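Local coordinates for extracellular ligand-binding receptor (Rhodopseudomonas palustris, PDB 3SG0), which binds benzoylformate and, as a member of the leucine-binding protein family, probably serves the uptake of aromatic acids, at residues K83-E88 / A110-P115; D216-A221 / K232-R237. One frame throughout, in Å; residues are numbered along the deposited sequence. Where two conformers were deposited one is given.

Contact 1. Residues K83-E88 / A110-P115; sequences KLLSEE and AEAKTP
Leu85 and Thr114 meet through groups that their first torsions point toward each other between the end of helix 74-86 and the turn after helix 99-111. In Leu85, CG stands opposite the carbonyl carbon (chi1 -63°), and the fork beyond it delivers CD1 to Ala112 and CD2 to Thr114. In Thr114, with chi1 -59°, OG1 lies beside the backbone N and CG2 is trans to that N. Leu85 CD2 settles against CB, OG1 and CG2 of Thr114 together, CG2 being nearest at 3.5 Å, as the two side chains slide past each other in opposite directions. Thr114 OG1 also donates a hydrogen bond to Ala112 O at 2.9 Å, from well above the carbonyl plane (66° out of it), tying the threonine to the turn just before it. Threonine suits the place because its hydroxyl finds an acceptor in the turn while the whole branched end packs against leucine. Ala112 offers just a methyl, its CB lying 3.9 Å from Leu85 CD1, which lets the turn come close to the helix. No hydrogen bond links the two segments; they meet by van der Waals contact. Leu85 also rests on Val90, and Arg337 of helix 334-344 touches Thr114 and hydrogen-bonds Lys113 O. The chain turns sharply at Lys113, whose positive phi belongs to a Schellman motif closing helix 99-111. The C-terminal end of helix 74-86 thus packs on the turn that follows helix 99-111, each helix leading into a parallel strand, 92-94 or 116-118, an arrangement characteristic of the alternating beta-alpha lobes of periplasmic binding proteins.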
ATOM      1  N   LYS A  83       3.927 -20.441  10.123  1.00 12.02           N
ATOM      2  CA  LYS A  83       4.959 -20.568  11.148  0.63 13.00           C
ATOM      3  C   LYS A  83       4.710 -19.586  12.289  1.00 12.87           C
ATOM      4  O   LYS A  83       4.757 -19.953  13.465  1.00 15.10           O
ATOM      5  CB  LYS A  83       6.348 -20.327  10.552  0.63 16.28           C
ATOM      6  CG  LYS A  83       7.487 -20.533  11.539  0.63 18.29           C
ATOM      7  CD  LYS A  83       8.778 -19.900  11.045  0.63 26.81           C
ATOM      8  CE  LYS A  83       9.172 -20.424   9.675  0.63 29.58           C
ATOM      9  NZ  LYS A  83      10.408 -19.763   9.162  0.63 33.67           N
ATOM     10  N   LEU A  84       4.442 -18.334  11.939  1.00 12.19           N
ATOM     11  CA  LEU A  84       4.203 -17.299  12.939  1.00 13.61           C
ATOM     12  C   LEU A  84       2.953 -17.594  13.773  1.00 13.92           C
ATOM     13  O   LEU A  84       2.934 -17.363  14.991  1.00 14.91           O
ATOM     14  CB  LEU A  84       4.097 -15.929  12.265  1.00 12.31           C
ATOM     15  CG  LEU A  84       5.395 -15.442  11.606  1.00 11.82           C
ATOM     16  CD1 LEU A  84       5.115 -14.290  10.650  1.00 12.61           C
ATOM     17  CD2 LEU A  84       6.392 -15.019  12.669  1.00 14.05           C
ATOM     18  N   LEU A  85       1.915 -18.112  13.128  1.00 12.90           N
ATOM     19  CA  LEU A  85       0.654 -18.386  13.809  1.00 14.91           C
ATOM     20  C   LEU A  85       0.735 -19.668  14.636  1.00 16.93           C
ATOM     21  O   LEU A  85       0.349 -19.690  15.810  1.00 18.38           O
ATOM     22  CB  LEU A  85      -0.505 -18.453  12.797  1.00 15.58           C
ATOM     23  CG  LEU A  85      -0.822 -17.171  12.024  1.00 14.32           C
ATOM     24  CD1 LEU A  85      -1.676 -17.456  10.793  1.00 15.24           C
ATOM     25  CD2 LEU A  85      -1.495 -16.137  12.927  1.00 15.24           C
ATOM     26  N   SER A  86       1.253 -20.737  14.041  1.00 17.13           N
ATOM     27  CA  SER A  86       1.207 -22.043  14.690  1.00 20.56           C
ATOM     28  C   SER A  86       2.365 -22.272  15.654  1.00 18.10           C
ATOM     29  O   SER A  86       2.207 -22.968  16.660  1.00 23.09           O
ATOM     30  CB  SER A  86       1.148 -23.168  13.649  1.00 23.90           C
ATOM     31  OG  SER A  86       2.423 -23.424  13.092  1.00 24.25           O
ATOM     32  N   GLU A  87       3.525 -21.698  15.355  1.00 20.99           N
ATOM     33  CA  GLU A  87       4.707 -21.892  16.187  1.00 20.53           C
ATOM     34  C   GLU A  87       4.911 -20.788  17.225  1.00 20.62           C
ATOM     35  O   GLU A  87       5.084 -21.068  18.411  1.00 23.26           O
ATOM     36  CB  GLU A  87       5.965 -22.069  15.327  1.00 27.58           C
ATOM     37  CG  GLU A  87       5.941 -23.312  14.443  1.00 32.10           C
ATOM     38  CD  GLU A  87       7.198 -23.468  13.603  1.00 40.97           C
ATOM     39  OE1 GLU A  87       8.222 -22.828  13.929  1.00 41.18           O
ATOM     40  OE2 GLU A  87       7.162 -24.232  12.614  1.00 46.44           O
ATOM     41  N   GLU A  88       4.878 -19.535  16.787  1.00 17.44           N
ATOM     42  CA  GLU A  88       5.083 -18.414  17.698  0.55 18.43           C
ATOM     43  C   GLU A  88       3.779 -17.964  18.358  1.00 16.16           C
ATOM     44  O   GLU A  88       3.798 -17.250  19.357  1.00 17.76           O
ATOM     45  CB  GLU A  88       5.744 -17.237  16.973  0.55 19.92           C
ATOM     46  CG  GLU A  88       7.112 -17.555  16.381  0.55 22.38           C
ATOM     47  CD  GLU A  88       8.158 -17.875  17.439  0.55 27.82           C
ATOM     48  OE1 GLU A  88       7.887 -17.670  18.643  0.55 27.66           O
ATOM     49  OE2 GLU A  88       9.258 -18.332  17.062  0.55 31.35           O
ATOM     50  N   ALA A 110      -7.873 -15.824   9.194  1.00  9.60           N
ATOM     51  CA  ALA A 110      -9.224 -16.070   9.667  1.00 10.15           C
ATOM     52  C   ALA A 110      -9.326 -17.434  10.344  1.00 10.62           C
ATOM     53  O   ALA A 110      -9.934 -17.558  11.407  1.00 11.46           O
ATOM     54  CB  ALA A 110     -10.224 -15.964   8.518  1.00 11.15           C
ATOM     55  N   GLU A 111      -8.737 -18.460   9.735  1.00 10.42           N
ATOM     56  CA  GLU A 111      -8.787 -19.804  10.309  1.00 11.35           C
ATOM     57  C   GLU A 111      -8.130 -19.818  11.686  1.00 10.78           C
ATOM     58  O   GLU A 111      -8.580 -20.518  12.588  1.00 12.49           O
ATOM     59  CB  GLU A 111      -8.112 -20.818   9.381  1.00 11.57           C
ATOM     60  CG  GLU A 111      -8.316 -22.285   9.780  1.00 15.23           C
ATOM     61  CD  GLU A 111      -7.426 -22.764  10.930  1.00 16.92           C
ATOM     62  OE1 GLU A 111      -6.335 -22.190  11.158  1.00 17.41           O
ATOM     63  OE2 GLU A 111      -7.817 -23.739  11.607  1.00 20.94           O
ATOM     64  N   ALA A 112      -7.070 -19.030  11.834  1.00 10.47           N
ATOM     65  CA  ALA A 112      -6.321 -18.946  13.084  1.00 10.52           C
ATOM     66  C   ALA A 112      -6.919 -17.951  14.071  1.00 10.88           C
ATOM     67  O   ALA A 112      -6.356 -17.737  15.150  1.00 11.49           O
ATOM     68  CB  ALA A 112      -4.878 -18.568  12.798  1.00 11.94           C
ATOM     69  N   LYS A 113      -8.035 -17.328  13.707  1.00  9.63           N
ATOM     70  CA  LYS A 113      -8.676 -16.308  14.538  0.53  9.60           C
ATOM     71  C   LYS A 113      -7.645 -15.310  15.052  1.00  9.88           C
ATOM     72  O   LYS A 113      -7.552 -15.021  16.251  1.00  9.58           O
ATOM     73  CB  LYS A 113      -9.492 -16.947  15.666  0.53 10.95           C
ATOM     74  CG  LYS A 113     -10.581 -17.877  15.148  0.53 12.99           C
ATOM     75  CD  LYS A 113     -11.393 -18.491  16.279  0.53 15.23           C
ATOM     76  CE  LYS A 113     -12.343 -19.553  15.747  0.53 26.27           C
ATOM     77  NZ  LYS A 113     -13.111 -19.059  14.570  0.53 30.38           N
ATOM     78  N   THR A 114      -6.877 -14.779  14.107  1.00  9.11           N
ATOM     79  CA  THR A 114      -5.830 -13.814  14.389  1.00  9.22           C
ATOM     80  C   THR A 114      -5.989 -12.622  13.455  1.00  8.54           C
ATOM     81  O   THR A 114      -6.110 -12.799  12.245  1.00  9.06           O
ATOM     82  CB  THR A 114      -4.456 -14.468  14.168  1.00  9.07           C
ATOM     83  OG1 THR A 114      -4.332 -15.601  15.030  1.00  9.69           O
ATOM     84  CG2 THR A 114      -3.315 -13.502  14.452  1.00  9.77           C
ATOM     85  N   PRO A 115      -6.005 -11.399  14.003  1.00  7.78           N
ATOM     86  CA  PRO A 115      -6.110 -10.241  13.114  1.00  8.30           C
ATOM     87  C   PRO A 115      -4.907 -10.149  12.181  1.00  7.87           C
ATOM     88  O   PRO A 115      -3.762 -10.403  12.582  1.00  8.57           O
ATOM     89  CB  PRO A 115      -6.106  -9.034  14.062  1.00  9.71           C
ATOM     90  CG  PRO A 115      -6.258  -9.562  15.413  1.00 15.14           C
ATOM     91  CD  PRO A 115      -5.963 -11.026  15.427  1.00  8.51           C
TER

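Contact 2. Residues D216-A221 / K232-R237; sequences DAVFIA and KALRER
Leu234 reaches from helix 228-236 to meet Val218 and Ile220 of strand 217-221 end to end, with its CD1 methyl touching both. The leucine's CG is trans to its own carbonyl carbon (chi1 -78°), which aims the branched end at the sheet. Leu234 CD1 comes within 3.8 Å of Val218 CG1 and 4.1 Å of Ile220 CD1. In Val218, CG1 is trans to the backbone N (chi1 178°), and this is the branch that the leucine meets. Ile220 extends its longer arm instead: CG1 lies beside the backbone N, and a nearly straight chi2 of 171° carries CD1 outward to Leu234. Being two residues apart on a strand, Val218 and Ile220 point to the same face, while Phe219 between them points away from the helix. Beta-branched residues suit the extended strand, and the slimmer, unbranched CB of leucine suits the helix; all three side chains are buried and wholly apolar. The contact lies inside the beta-alpha-beta unit of strand 217-221, helix 228-236 and strand 242-244. Around it, Val218 also packs on Ile210 of helix 204-212, and Ile220 touches Ile165 of strand 161-167 and Ile243 of strand 242-244.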
ATOM      1  N   ASP A 216      -3.661  10.155 -26.112  1.00 17.57           N
ATOM      2  CA  ASP A 216      -3.290  11.446 -25.542  1.00 18.49           C
ATOM      3  C   ASP A 216      -2.427  11.272 -24.292  1.00 16.72           C
ATOM      4  O   ASP A 216      -1.557  12.096 -23.999  1.00 18.69           O
ATOM      5  CB  ASP A 216      -4.550  12.241 -25.197  1.00 20.30           C
ATOM      6  CG  ASP A 216      -5.456  12.438 -26.397  1.00 21.84           C
ATOM      7  OD1 ASP A 216      -4.963  12.901 -27.448  1.00 24.69           O
ATOM      8  OD2 ASP A 216      -6.658  12.116 -26.295  1.00 22.93           O
ATOM      9  N   ALA A 217      -2.667  10.187 -23.564  1.00 15.29           N
ATOM     10  CA  ALA A 217      -1.974   9.919 -22.312  1.00 14.45           C
ATOM     11  C   ALA A 217      -1.903   8.419 -22.142  1.00 14.07           C
ATOM     12  O   ALA A 217      -2.605   7.679 -22.831  1.00 14.52           O
ATOM     13  CB  ALA A 217      -2.719  10.553 -21.150  1.00 15.37           C
ATOM     14  N   VAL A 218      -1.052   7.976 -21.224  1.00 13.26           N
ATOM     15  CA  VAL A 218      -0.973   6.562 -20.891  1.00 12.18           C
ATOM     16  C   VAL A 218      -1.026   6.388 -19.379  1.00 11.89           C
ATOM     17  O   VAL A 218      -0.362   7.121 -18.637  1.00 12.86           O
ATOM     18  CB  VAL A 218       0.305   5.909 -21.451  1.00 12.13           C
ATOM     19  CG1 VAL A 218       0.378   4.442 -21.038  1.00 12.51           C
ATOM     20  CG2 VAL A 218       0.334   6.022 -22.964  1.00 13.21           C
ATOM     21  N   PHE A 219      -1.834   5.425 -18.942  1.00 11.35           N
ATOM     22  CA  PHE A 219      -1.908   5.026 -17.548  1.00 10.47           C
ATOM     23  C   PHE A 219      -1.103   3.755 -17.322  1.00 10.17           C
ATOM     24  O   PHE A 219      -1.237   2.781 -18.072  1.00 10.95           O
ATOM     25  CB  PHE A 219      -3.356   4.768 -17.142  1.00 12.31           C
ATOM     26  CG  PHE A 219      -3.526   4.665 -15.662  1.00 10.42           C
ATOM     27  CD1 PHE A 219      -3.782   5.803 -14.920  1.00 11.92           C
ATOM     28  CD2 PHE A 219      -3.356   3.457 -14.993  1.00 11.33           C
ATOM     29  CE1 PHE A 219      -3.901   5.744 -13.548  1.00 12.98           C
ATOM     30  CE2 PHE A 219      -3.476   3.395 -13.609  1.00 11.04           C
ATOM     31  CZ  PHE A 219      -3.751   4.544 -12.894  1.00 11.87           C
ATOM     32  N   ILE A 220      -0.281   3.765 -16.275  1.00  9.82           N
ATOM     33  CA  ILE A 220       0.507   2.605 -15.880  1.00  9.32           C
ATOM     34  C   ILE A 220       0.083   2.182 -14.472  1.00  8.77           C
ATOM     35  O   ILE A 220       0.119   3.003 -13.548  1.00  9.26           O
ATOM     36  CB  ILE A 220       2.016   2.944 -15.879  1.00  9.23           C
ATOM     37  CG1 ILE A 220       2.454   3.400 -17.277  1.00 10.66           C
ATOM     38  CG2 ILE A 220       2.835   1.746 -15.383  1.00  9.71           C
ATOM     39  CD1 ILE A 220       3.858   3.967 -17.325  1.00 11.87           C
ATOM     40  N   ALA A 221      -0.315   0.918 -14.312  1.00  8.48           N
ATOM     41  CA  ALA A 221      -0.683   0.382 -13.005  1.00  8.64           C
ATOM     42  C   ALA A 221       0.389  -0.602 -12.546  1.00  8.09           C
ATOM     43  O   ALA A 221       0.384  -1.779 -12.917  1.00  9.62           O
ATOM     44  CB  ALA A 221      -2.049  -0.288 -13.049  1.00  9.85           C
ATOM     45  N   LYS A 232       9.907   4.482 -18.935  1.00 11.36           N
ATOM     46  CA  LYS A 232      11.103   4.691 -19.743  1.00 13.13           C
ATOM     47  C   LYS A 232      10.920   4.178 -21.168  1.00 12.29           C
ATOM     48  O   LYS A 232      11.362   4.816 -22.122  1.00 13.92           O
ATOM     49  CB  LYS A 232      12.326   4.031 -19.103  1.00 14.03           C
ATOM     50  CG  LYS A 232      12.866   4.765 -17.892  1.00 17.73           C
ATOM     51  CD  LYS A 232      14.188   4.169 -17.420  1.00 23.12           C
ATOM     52  CE  LYS A 232      15.378   4.843 -18.079  1.00 35.12           C
ATOM     53  NZ  LYS A 232      15.565   6.235 -17.577  1.00 35.00           N
ATOM     54  N   ALA A 233      10.281   3.026 -21.320  1.00 12.00           N
ATOM     55  CA  ALA A 233      10.090   2.459 -22.651  1.00 12.86           C
ATOM     56  C   ALA A 233       9.205   3.356 -23.508  1.00 13.04           C
ATOM     57  O   ALA A 233       9.489   3.579 -24.686  1.00 14.42           O
ATOM     58  CB  ALA A 233       9.511   1.053 -22.554  1.00 13.24           C
ATOM     59  N   LEU A 234       8.142   3.891 -22.918  1.00 12.70           N
ATOM     60  CA  LEU A 234       7.288   4.825 -23.637  1.00 12.91           C
ATOM     61  C   LEU A 234       8.077   6.053 -24.083  1.00 13.25           C
ATOM     62  O   LEU A 234       7.989   6.473 -25.243  1.00 14.92           O
ATOM     63  CB  LEU A 234       6.103   5.239 -22.766  1.00 13.53           C
ATOM     64  CG  LEU A 234       4.977   4.208 -22.670  1.00 13.26           C
ATOM     65  CD1 LEU A 234       4.140   4.433 -21.430  1.00 14.81           C
ATOM     66  CD2 LEU A 234       4.113   4.250 -23.927  1.00 15.15           C
ATOM     67  N   ARG A 235       8.854   6.633 -23.171  1.00 13.79           N
ATOM     68  CA  ARG A 235       9.607   7.836 -23.502  1.00 14.91           C
ATOM     69  C   ARG A 235      10.671   7.554 -24.560  1.00 15.33           C
ATOM     70  O   ARG A 235      10.857   8.346 -25.490  1.00 16.80           O
ATOM     71  CB  ARG A 235      10.239   8.464 -22.255  1.00 16.75           C
ATOM     72  CG  ARG A 235       9.235   9.016 -21.248  1.00 15.77           C
ATOM     73  CD  ARG A 235       8.425  10.168 -21.831  1.00 18.50           C
ATOM     74  NE  ARG A 235       7.594  10.808 -20.813  1.00 17.33           N
ATOM     75  CZ  ARG A 235       6.343  11.213 -21.013  1.00 16.54           C
ATOM     76  NH1 ARG A 235       5.773  11.055 -22.199  1.00 17.47           N
ATOM     77  NH2 ARG A 235       5.661  11.780 -20.022  1.00 17.12           N
ATOM     78  N   GLU A 236      11.359   6.427 -24.428  1.00 15.16           N
ATOM     79  CA  GLU A 236      12.417   6.079 -25.367  0.65 18.48           C
ATOM     80  C   GLU A 236      11.864   5.842 -26.769  1.00 18.10           C
ATOM     81  O   GLU A 236      12.556   6.069 -27.766  1.00 20.67           O
ATOM     82  CB  GLU A 236      13.198   4.865 -24.855  0.65 19.75           C
ATOM     83  CG  GLU A 236      14.060   5.188 -23.640  0.65 26.39           C
ATOM     84  CD  GLU A 236      14.586   3.956 -22.933  0.65 33.74           C
ATOM     85  OE1 GLU A 236      14.319   2.831 -23.408  0.65 36.61           O
ATOM     86  OE2 GLU A 236      15.262   4.115 -21.894  0.65 33.39           O
ATOM     87  N   ARG A 237      10.613   5.398 -26.847  1.00 17.89           N
ATOM     88  CA  ARG A 237       9.982   5.118 -28.136  1.00 17.90           C
ATOM     89  C   ARG A 237       9.154   6.282 -28.671  1.00 21.64           C
ATOM     90  O   ARG A 237       8.384   6.124 -29.622  1.00 21.54           O
ATOM     91  CB  ARG A 237       9.168   3.823 -28.079  1.00 21.16           C
ATOM     92  CG  ARG A 237      10.025   2.625 -27.698  1.00 27.20           C
ATOM     93  CD  ARG A 237       9.608   1.344 -28.392  1.00 35.35           C
ATOM     94  NE  ARG A 237      10.650   0.326 -28.266  1.00 33.84           N
ATOM     95  CZ  ARG A 237      11.425  -0.087 -29.267  1.00 33.40           C
ATOM     96  NH1 ARG A 237      12.349  -1.014 -29.052  1.00 32.75           N
ATOM     97  NH2 ARG A 237      11.273   0.414 -30.484  1.00 36.46           N
TER

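Overall arrangement
Contact 1 (83-88 with 110-115) and contact 2 (216-221 with 232-237) lie in series along the chain and on opposite sides of its centre, with their own centres 43 Å apart and their nearest atoms about 27 Å apart. They belong to different sheets: the first sits beside the mixed sheet containing strands 92-94 and 116-118, the second within the four-stranded parallel one, consistent with the two lobes of a periplasmic binding protein. Contact 1 lies away from the ligand pocket and the other known binding residues. Contact 2 is closer, since the Ile220 side chain is about 11 Å from the bound benzoylformate and equally about 11 Å from the side chain of Arg198, which binds that ligand.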